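Local coordinates for protein methylxanthine N3-demethylase NdmB (Pseudomonas putida, PDB 6ICL) that removes the N3-methyl group of theobromine, and of 3-methylxanthine, caffeine and theophylline, as formaldehyde, working as a Rieske non-heme iron oxygenase in bacterial caffeine degradation, at residues 224-229 / 252-257; 24-29 / 324-329; 161-166 / 290-295. All blocks are in the same frame, centred on the assembly; numbering follows the deposited sequence.

Contact 1 of 3, residues 224-229 / 252-257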
loop_
_atom_site.group_PDB
_atom_site.type_symbol
_atom_site.label_atom_id
_atom_site.label_comp_id
_atom_site.label_asym_id
_atom_site.label_seq_id
_atom_site.Cartn_x
_atom_site.Cartn_y
_atom_site.Cartn_z
ATOM N N GLY A 224 -13.287 39.333 26.790
ATOM C CA GLY A 224 -13.231 38.367 25.702
ATOM C C GLY A 224 -12.824 36.958 26.090
ATOM O O GLY A 224 -12.643 36.116 25.200
ATOM N N GLU A 225 -12.683 36.667 27.384
ATOM C CA GLU A 225 -12.229 35.374 27.876
ATOM C C GLU A 225 -13.293 34.749 28.771
ATOM O O GLU A 225 -13.944 35.451 29.552
ATOM C CB GLU A 225 -10.934 35.510 28.686
ATOM C CG GLU A 225 -9.832 36.358 28.030
ATOM C CD GLU A 225 -8.537 36.343 28.840
ATOM O OE1 GLU A 225 -8.514 35.744 29.944
ATOM O OE2 GLU A 225 -7.535 36.924 28.371
ATOM N N LEU A 226 -13.471 33.433 28.668
ATOM C CA LEU A 226 -14.062 32.673 29.766
ATOM C C LEU A 226 -12.995 32.429 30.823
ATOM O O LEU A 226 -11.892 31.968 30.506
ATOM C CB LEU A 226 -14.630 31.337 29.290
ATOM C CG LEU A 226 -16.070 31.298 28.794
ATOM C CD1 LEU A 226 -16.420 29.891 28.357
ATOM C CD2 LEU A 226 -17.043 31.797 29.884
ATOM N N GLN A 227 -13.307 32.761 32.079
ATOM C CA GLN A 227 -12.368 32.589 33.172
ATOM C C GLN A 227 -13.035 31.801 34.285
ATOM O O GLN A 227 -14.139 32.141 34.727
ATOM C CB GLN A 227 -11.863 33.935 33.684
ATOM C CG GLN A 227 -11.127 34.721 32.629
ATOM C CD GLN A 227 -10.480 35.969 33.186
ATOM O OE1 GLN A 227 -10.707 36.330 34.340
ATOM N NE2 GLN A 227 -9.665 36.634 32.368
ATOM N N PHE A 228 -12.376 30.731 34.708
ATOM C CA PHE A 228 -12.868 29.937 35.810
ATOM C C PHE A 228 -11.673 29.284 36.475
ATOM O O PHE A 228 -10.584 29.189 35.898
ATOM C CB PHE A 228 -13.898 28.889 35.361
ATOM C CG PHE A 228 -13.516 28.150 34.096
ATOM C CD1 PHE A 228 -13.747 28.712 32.851
ATOM C CD2 PHE A 228 -12.932 26.896 34.157
ATOM C CE1 PHE A 228 -13.402 28.036 31.685
ATOM C CE2 PHE A 228 -12.581 26.212 32.983
ATOM C CZ PHE A 228 -12.820 26.783 31.761
ATOM N N LYS A 229 -11.886 28.854 37.704
ATOM C CA LYS A 229 -10.848 28.270 38.524
ATOM C C LYS A 229 -11.448 27.042 39.188
ATOM O O LYS A 229 -12.610 27.059 39.594
ATOM C CB LYS A 229 -10.315 29.298 39.555
ATOM C CG LYS A 229 -9.375 28.719 40.605
ATOM C CD LYS A 229 -8.545 29.815 41.288
ATOM C CE LYS A 229 -7.682 29.263 42.429
ATOM N NZ LYS A 229 -7.902 29.968 43.732
ATOM N N CYS A 252 -9.531 31.681 28.973
ATOM C CA CYS A 252 -9.941 31.016 27.739
ATOM C C CYS A 252 -10.393 32.066 26.744
ATOM O O CYS A 252 -11.583 32.397 26.730
ATOM C CB CYS A 252 -11.068 30.018 28.024
ATOM S SG CYS A 252 -10.597 28.635 29.061
ATOM N N THR A 253 -9.479 32.567 25.905
ATOM C CA THR A 253 -9.915 33.522 24.901
ATOM C C THR A 253 -10.892 32.846 23.955
ATOM O O THR A 253 -10.624 31.750 23.444
ATOM C CB THR A 253 -8.741 34.090 24.108
ATOM O OG1 THR A 253 -7.727 34.561 24.996
ATOM C CG2 THR A 253 -9.200 35.233 23.265
ATOM N N MET A 254 -12.031 33.493 23.737
ATOM C CA MET A 254 -13.021 32.992 22.799
ATOM C C MET A 254 -12.546 33.174 21.353
ATOM O O MET A 254 -11.853 34.146 21.036
ATOM C CB MET A 254 -14.346 33.703 23.024
ATOM C CG MET A 254 -14.920 33.456 24.422
ATOM S SD MET A 254 -15.560 31.780 24.629
ATOM C CE MET A 254 -17.012 31.893 23.580
ATOM N N PRO A 255 -12.949 32.262 20.452
ATOM C CA PRO A 255 -13.902 31.178 20.674
ATOM C C PRO A 255 -13.289 29.840 21.023
ATOM O O PRO A 255 -14.052 28.968 21.388
ATOM C CB PRO A 255 -14.632 31.076 19.335
ATOM C CG PRO A 255 -13.923 32.064 18.385
ATOM C CD PRO A 255 -12.618 32.387 19.026
ATOM N N TYR A 256 -11.956 29.676 20.983
ATOM C CA TYR A 256 -11.433 28.309 21.004
ATOM C C TYR A 256 -10.115 28.132 21.750
ATOM O O TYR A 256 -9.425 27.133 21.506
ATOM C CB TYR A 256 -11.207 27.802 19.565
ATOM C CG TYR A 256 -12.429 27.745 18.677
ATOM C CD1 TYR A 256 -13.547 26.988 19.039
ATOM C CD2 TYR A 256 -12.456 28.410 17.458
ATOM C CE1 TYR A 256 -14.664 26.915 18.226
ATOM C CE2 TYR A 256 -13.573 28.332 16.636
ATOM C CZ TYR A 256 -14.671 27.577 17.028
ATOM O OH TYR A 256 -15.789 27.490 16.221
ATOM N N SER A 257 -9.727 29.038 22.639
ATOM C CA SER A 257 -8.454 28.896 23.317
ATOM C C SER A 257 -8.639 28.532 24.783
ATOM O O SER A 257 -9.665 28.841 25.407
ATOM C CB SER A 257 -7.630 30.177 23.204
ATOM O OG SER A 257 -7.523 30.545 21.844
HETATM O O HOH W 1 -12.300 36.809 22.297
HETATM O O HOH W 2 -7.600 37.284 25.718
#
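Cys252 pushes its side chain into the hollow between Leu226 and Phe228. Its CB lies 4.0 Å from Leu226 CB, while SG sits 3.9 Å from Phe228 CE1, a sulfur-aromatic contact in which the sulfur approaches the ring obliquely. Phe228 CG is wedged between its backbone N and carbonyl carbon (chi1 44°), and the ring leans back along the strand to meet the cysteine. Met254 makes the next bump: its chain, bent at chi2 and chi3, curls so that Met254 SD comes 4.2 Å from Leu226 CG, and Met254 CG rests 3.6 Å from Gly224 O. Leu226 thus fills the notch between Cys252 and Met254, with Trp189 of helix 185-192 touching both Leu226 and Cys252.

On the other face Glu225 and Thr253 slant across each other, joined by a water 2.7 Å from Glu225 OE2 that also bonds Thr253 OG1, which takes the N-H of Tyr162. Glu225 OE1 pairs with Arg251 and takes a 2.8 Å bond from Gln227 NE2, coming from above the carboxylate plane. Leu226 and Cys252 form an antiparallel hydrogen-bonded pair, and a nearly straight bond (178°) of 3.1 Å from Met254 N to Gly224 O carries the pairing past the strand ends. Strands 225-230 and 246-253 are neighbours in the antiparallel sheet, packed against helix 337-355, of the helix-grip catalytic domain found in Rieske oxygenases.

Contact 2 of 3, residues 24-29 / 324-329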
loop_
_atom_site.group_PDB
_atom_site.type_symbol
_atom_site.label_atom_id
_atom_site.label_comp_id
_atom_site.label_asym_id
_atom_site.label_seq_id
_atom_site.Cartn_x
_atom_site.Cartn_y
_atom_site.Cartn_z
ATOM N N LYS A 24 -30.696 20.146 13.330
ATOM C CA LYS A 24 -30.748 20.335 14.774
ATOM C C LYS A 24 -29.482 20.933 15.475
ATOM O O LYS A 24 -29.266 20.675 16.663
ATOM C CB LYS A 24 -31.089 18.975 15.376
ATOM C CG LYS A 24 -31.294 17.917 14.286
ATOM C CD LYS A 24 -31.594 16.528 14.856
ATOM C CE LYS A 24 -30.528 16.107 15.867
ATOM N NZ LYS A 24 -30.070 14.688 15.736
ATOM N N PRO A 25 -28.662 21.740 14.791
ATOM C CA PRO A 25 -27.441 22.237 15.434
ATOM C C PRO A 25 -27.657 23.520 16.221
ATOM O O PRO A 25 -28.447 24.386 15.848
ATOM C CB PRO A 25 -26.511 22.493 14.237
ATOM C CG PRO A 25 -27.425 22.978 13.196
ATOM C CD PRO A 25 -28.731 22.213 13.393
ATOM N N LEU A 26 -26.917 23.637 17.330
ATOM C CA LEU A 26 -27.003 24.843 18.154
ATOM C C LEU A 26 -26.518 26.076 17.396
ATOM O O LEU A 26 -27.165 27.130 17.417
ATOM C CB LEU A 26 -26.192 24.665 19.437
ATOM C CG LEU A 26 -26.080 25.934 20.282
ATOM C CD1 LEU A 26 -27.404 26.233 20.933
ATOM C CD2 LEU A 26 -24.994 25.828 21.336
ATOM N N LEU A 27 -25.377 25.970 16.720
ATOM C CA LEU A 27 -24.688 27.140 16.175
ATOM C C LEU A 27 -24.843 27.123 14.656
ATOM O O LEU A 27 -23.930 26.733 13.927
ATOM C CB LEU A 27 -23.223 27.148 16.607
ATOM C CG LEU A 27 -23.047 27.075 18.126
ATOM C CD1 LEU A 27 -21.614 26.702 18.488
ATOM C CD2 LEU A 27 -23.457 28.406 18.760
ATOM N N GLU A 28 -25.997 27.605 14.191
ATOM C CA GLU A 28 -26.363 27.516 12.778
ATOM C C GLU A 28 -25.526 28.452 11.920
ATOM O O GLU A 28 -25.130 28.092 10.808
ATOM C CB GLU A 28 -27.844 27.860 12.627
ATOM C CG GLU A 28 -28.581 27.147 11.538
ATOM C CD GLU A 28 -30.068 27.103 11.831
ATOM O OE1 GLU A 28 -30.476 27.600 12.912
ATOM O OE2 GLU A 28 -30.822 26.571 10.992
ATOM N N ASP A 29 -25.264 29.661 12.411
ATOM C CA ASP A 29 -24.596 30.704 11.639
ATOM C C ASP A 29 -23.155 30.830 12.105
ATOM O O ASP A 29 -22.903 30.941 13.306
ATOM C CB ASP A 29 -25.305 32.050 11.814
ATOM C CG ASP A 29 -24.886 33.067 10.772
ATOM O OD1 ASP A 29 -23.798 33.667 10.900
ATOM O OD2 ASP A 29 -25.651 33.261 9.808
ATOM N N LEU A 324 -21.232 15.986 14.314
ATOM C CA LEU A 324 -20.060 16.755 14.720
ATOM C C LEU A 324 -20.465 18.063 15.378
ATOM O O LEU A 324 -20.049 18.362 16.502
ATOM C CB LEU A 324 -19.170 17.019 13.508
ATOM C CG LEU A 324 -17.962 16.100 13.315
ATOM C CD1 LEU A 324 -18.355 14.645 13.450
ATOM C CD2 LEU A 324 -17.320 16.368 11.950
ATOM N N GLU A 325 -21.311 18.830 14.701
ATOM C CA GLU A 325 -21.796 20.090 15.239
ATOM C C GLU A 325 -22.537 19.871 16.550
ATOM O O GLU A 325 -23.273 18.891 16.707
ATOM C CB GLU A 325 -22.713 20.771 14.226
ATOM C CG GLU A 325 -21.957 21.470 13.099
ATOM C CD GLU A 325 -21.201 22.702 13.584
ATOM O OE1 GLU A 325 -21.620 23.301 14.596
ATOM O OE2 GLU A 325 -20.187 23.077 12.964
ATOM N N ILE A 326 -22.310 20.782 17.501
ATOM C CA ILE A 326 -23.085 20.800 18.742
ATOM C C ILE A 326 -24.568 20.799 18.406
ATOM O O ILE A 326 -25.023 21.615 17.596
ATOM C CB ILE A 326 -22.726 22.046 19.576
ATOM C CG1 ILE A 326 -21.238 22.097 19.894
ATOM C CG2 ILE A 326 -23.546 22.092 20.851
ATOM C CD1 ILE A 326 -20.726 20.854 20.496
ATOM N N GLN A 327 -25.330 19.904 19.033
ATOM C CA GLN A 327 -26.771 19.821 18.799
ATOM C C GLN A 327 -27.558 20.337 20.000
ATOM O O GLN A 327 -27.136 20.191 21.150
ATOM C CB GLN A 327 -27.199 18.387 18.500
ATOM C CG GLN A 327 -26.508 17.775 17.322
ATOM C CD GLN A 327 -26.948 18.408 16.032
ATOM O OE1 GLN A 327 -28.118 18.320 15.659
ATOM N NE2 GLN A 327 -26.018 19.070 15.342
ATOM N N THR A 328 -28.732 20.919 19.724
ATOM C CA THR A 328 -29.561 21.464 20.802
ATOM C C THR A 328 -30.127 20.368 21.707
ATOM O O THR A 328 -30.430 20.627 22.877
ATOM C CB THR A 328 -30.708 22.293 20.221
ATOM O OG1 THR A 328 -31.472 21.467 19.332
ATOM C CG2 THR A 328 -30.174 23.485 19.442
ATOM N N SER A 329 -30.269 19.147 21.195
ATOM C CA SER A 329 -30.851 18.055 21.963
ATOM C C SER A 329 -29.896 17.434 22.981
ATOM O O SER A 329 -30.327 16.564 23.746
ATOM C CB SER A 329 -31.325 16.955 21.019
ATOM O OG SER A 329 -30.220 16.180 20.580
HETATM O O HOH W 3 -23.719 23.757 16.197
#
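Two backbone hydrogen bonds flank the single bridge between Pro25 and Gln327: Leu26 N donates to Ile326 O at 2.8 Å, and Thr328 N to Lys24 O at 3.1 Å. Both are fairly straight, and stitch together two segments without regular structure.

Among polar side chains, Gln327, bent at chi2 (-70°), swings its amide back so that NE2 donates to Glu325 O at 3.1 Å. Glu325 O is in the plane of the Gln327 amide, though the donor stands above the Glu325 carbonyl plane. The amide's orientation is doubtful because it brings Gln327 OE1 within 2.8 Å of Lys24 O, another acceptor. A water accepts the N-H of Leu27 and lies close to Glu325 OE1 and Ile326 O; Glu325 OE1 also forms a salt bridge with Lys30.

Leu26 and Ile326 lie side by side, Ile326 CG2 being 4.0 Å from Leu26 CB, and Thr328 CG2 lies against Leu26 CA at 3.7 Å.

Around this clasp, Arg343 of helix 337-355 touches Leu26 and Ile326, Glu186 of helix 185-192 touches Ile326 and Leu27, and Arg81 of the second subunit packs on Gln327. The contact joins the lead-in to strand 37-42 to the loop between helices 300-319 and 337-355.

Contact 3 of 3, residues 161-166 / 290-295; sequences PYLSDF and IIVREK
Asp165 OD2 is gripped by two groups at once, the guanidinium of Arg270 through a salt bridge and the side-chain amide of Asn168, while the other oxygen is held from within the loop: Ser164 OG donates at 2.8 Å to the anti lone pair of Asp165 OD1. With both oxygens engaged, the carboxylate can hardly turn, and its negative charge is probably well balanced by the arginine. With CG of the aspartate anti to the carbonyl carbon (chi1 -59°), it is the methylene that presses on strand 284-294, Asp165 CB lying 3.7 Å from Val292 CG1.

Val292 is the knuckle of the strand here, and its two methyls are shared out. Val292 CG1 also lies 3.6 Å from Asp165 O; Val292 CG2 faces Ser164 O at 4.0 Å and Leu163 CD1 at 4.2 Å. The two methyls of Leu163 span Val292 and Ile290 along the strand: the second branch, Leu163 CD2, reaches Ile290 CD1 at 3.8 Å, the two side chains crossing at about a right angle. Cutting Val292 back to an alanine removes both methyls and would probably open a gap facing Leu163 CD1 and the CB of Asp165.

The loop's backbone is tied elsewhere, Ser164 N to Asn259 OD1 and Tyr162 O to Trp274 NE1, and Trp274 also touches Leu163. Val292 in turn is paired through its backbone with Val272 of strand 270-281. No hydrogen bond joins 161-166 to 290-295. The chemistry therefore implies a division of labour: methyl and methylene packing seats the loop on the sheet, while its position and the setting of Asp165 are fixed by polar bonds to neighbouring strands and loops.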
loop_
_atom_site.group_PDB
_atom_site.type_symbol
_atom_site.label_atom_id
_atom_site.label_comp_id
_atom_site.label_asym_id
_atom_site.label_seq_id
_atom_site.Cartn_x
_atom_site.Cartn_y
_atom_site.Cartn_z
ATOM N N PRO A 161 -5.444 35.216 21.119
ATOM C CA PRO A 161 -5.661 34.533 22.394
ATOM C C PRO A 161 -4.537 34.685 23.403
ATOM O O PRO A 161 -3.358 34.839 23.065
ATOM C CB PRO A 161 -5.826 33.072 21.965
ATOM C CG PRO A 161 -6.646 33.223 20.664
ATOM C CD PRO A 161 -6.066 34.478 19.998
ATOM N N TYR A 162 -4.939 34.585 24.666
ATOM C CA TYR A 162 -4.032 34.727 25.784
ATOM C C TYR A 162 -3.248 33.444 26.040
ATOM O O TYR A 162 -3.830 32.363 26.178
ATOM C CB TYR A 162 -4.838 35.094 27.034
ATOM C CG TYR A 162 -3.973 35.172 28.248
ATOM C CD1 TYR A 162 -3.147 36.286 28.465
ATOM C CD2 TYR A 162 -3.948 34.130 29.161
ATOM C CE1 TYR A 162 -2.340 36.351 29.561
ATOM C CE2 TYR A 162 -3.148 34.186 30.264
ATOM C CZ TYR A 162 -2.354 35.295 30.463
ATOM O OH TYR A 162 -1.561 35.323 31.571
ATOM N N LEU A 163 -1.932 33.581 26.181
ATOM C CA LEU A 163 -1.069 32.540 26.717
ATOM C C LEU A 163 -0.164 33.182 27.756
ATOM O O LEU A 163 0.372 34.264 27.530
ATOM C CB LEU A 163 -0.219 31.873 25.623
ATOM C CG LEU A 163 1.098 31.211 26.042
ATOM C CD1 LEU A 163 0.863 29.896 26.762
ATOM C CD2 LEU A 163 2.040 31.023 24.835
ATOM N N SER A 164 -0.004 32.532 28.899
ATOM C CA SER A 164 0.814 33.095 29.959
ATOM C C SER A 164 2.226 32.531 29.890
ATOM O O SER A 164 2.436 31.384 29.474
ATOM C CB SER A 164 0.202 32.814 31.334
ATOM O OG SER A 164 0.294 31.446 31.689
ATOM N N ASP A 165 3.194 33.359 30.297
ATOM C CA ASP A 165 4.569 32.957 30.613
ATOM C C ASP A 165 5.428 32.615 29.401
ATOM O O ASP A 165 6.509 32.040 29.591
ATOM C CB ASP A 165 4.627 31.753 31.562
ATOM C CG ASP A 165 3.933 32.010 32.882
ATOM O OD1 ASP A 165 2.710 31.757 32.987
ATOM O OD2 ASP A 165 4.616 32.459 33.825
ATOM N N PHE A 166 5.016 32.955 28.181
ATOM C CA PHE A 166 5.875 32.693 27.031
ATOM C C PHE A 166 7.223 33.380 27.205
ATOM O O PHE A 166 8.264 32.811 26.860
ATOM C CB PHE A 166 5.172 33.144 25.744
ATOM C CG PHE A 166 5.872 32.713 24.452
ATOM C CD1 PHE A 166 5.667 31.445 23.914
ATOM C CD2 PHE A 166 6.696 33.601 23.765
ATOM C CE1 PHE A 166 6.290 31.059 22.722
ATOM C CE2 PHE A 166 7.330 33.228 22.591
ATOM C CZ PHE A 166 7.124 31.948 22.064
ATOM N N ILE A 290 0.820 24.358 23.464
ATOM C CA ILE A 290 2.031 24.961 24.018
ATOM C C ILE A 290 2.153 24.535 25.476
ATOM O O ILE A 290 1.181 24.609 26.240
ATOM C CB ILE A 290 2.027 26.497 23.884
ATOM C CG1 ILE A 290 2.008 26.869 22.395
ATOM C CG2 ILE A 290 3.239 27.125 24.617
ATOM C CD1 ILE A 290 1.998 28.369 22.092
ATOM N N ILE A 291 3.330 24.050 25.852
ATOM C CA ILE A 291 3.635 23.666 27.226
ATOM C C ILE A 291 4.676 24.640 27.762
ATOM O O ILE A 291 5.722 24.840 27.130
ATOM C CB ILE A 291 4.157 22.221 27.294
ATOM C CG1 ILE A 291 3.178 21.263 26.605
ATOM C CG2 ILE A 291 4.413 21.804 28.733
ATOM C CD1 ILE A 291 3.728 19.846 26.445
ATOM N N VAL A 292 4.382 25.264 28.902
ATOM C CA VAL A 292 5.312 26.157 29.588
ATOM C C VAL A 292 5.567 25.593 30.968
ATOM O O VAL A 292 4.621 25.303 31.713
ATOM C CB VAL A 292 4.782 27.592 29.697
ATOM C CG1 VAL A 292 5.892 28.519 30.256
ATOM C CG2 VAL A 292 4.298 28.065 28.338
ATOM N N ARG A 293 6.839 25.413 31.298
ATOM C CA ARG A 293 7.204 24.774 32.548
ATOM C C ARG A 293 8.469 25.426 33.083
ATOM O O ARG A 293 9.230 26.049 32.339
ATOM C CB ARG A 293 7.417 23.269 32.368
ATOM C CG ARG A 293 8.789 22.896 31.778
ATOM C CD ARG A 293 8.773 21.464 31.302
ATOM N NE ARG A 293 10.088 20.897 30.997
ATOM C CZ ARG A 293 10.646 20.855 29.786
ATOM N NH1 ARG A 293 10.035 21.386 28.731
ATOM N NH2 ARG A 293 11.836 20.288 29.632
ATOM N N GLU A 294 8.684 25.269 34.387
ATOM C CA GLU A 294 9.905 25.757 35.014
ATOM C C GLU A 294 11.099 24.954 34.518
ATOM O O GLU A 294 11.002 23.742 34.313
ATOM C CB GLU A 294 9.786 25.649 36.536
ATOM C CG GLU A 294 8.802 26.652 37.135
ATOM C CD GLU A 294 8.425 26.359 38.575
ATOM O OE1 GLU A 294 9.015 25.434 39.188
ATOM O OE2 GLU A 294 7.524 27.063 39.089
ATOM N N LYS A 295 12.234 25.628 34.337
ATOM C CA LYS A 295 13.396 24.965 33.752
ATOM C C LYS A 295 13.802 23.772 34.603
ATOM O O LYS A 295 13.764 23.841 35.831
ATOM C CB LYS A 295 14.551 25.957 33.616
ATOM C CG LYS A 295 14.144 27.212 32.867
ATOM C CD LYS A 295 15.323 28.142 32.648
ATOM C CE LYS A 295 14.952 29.234 31.672
ATOM N NZ LYS A 295 16.130 29.946 31.097
#

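How the contacts relate
Contacts 1 and 3 belong to the same seven-stranded antiparallel sheet, their centres 16 Å apart, and they touch: Thr253 OG1 meets Tyr162 N at 2.8 Å, probably a hydrogen bond, and the loop 161-166 runs across the sheet from the end of strand 246-253 to strand 284-294. Contact 2 stands off the sheet, beyond helix 337-355, about 20 Å from contact 1 and 33 Å from contact 3, centre to centre. Along the chain the three are nested, contact 1 within contact 3 and both within contact 2. The outermost pairing thus brings the first modelled residues back to the catalytic domain, in whose sheet contact 1 pairs two strands and on which contact 3 lays a loop.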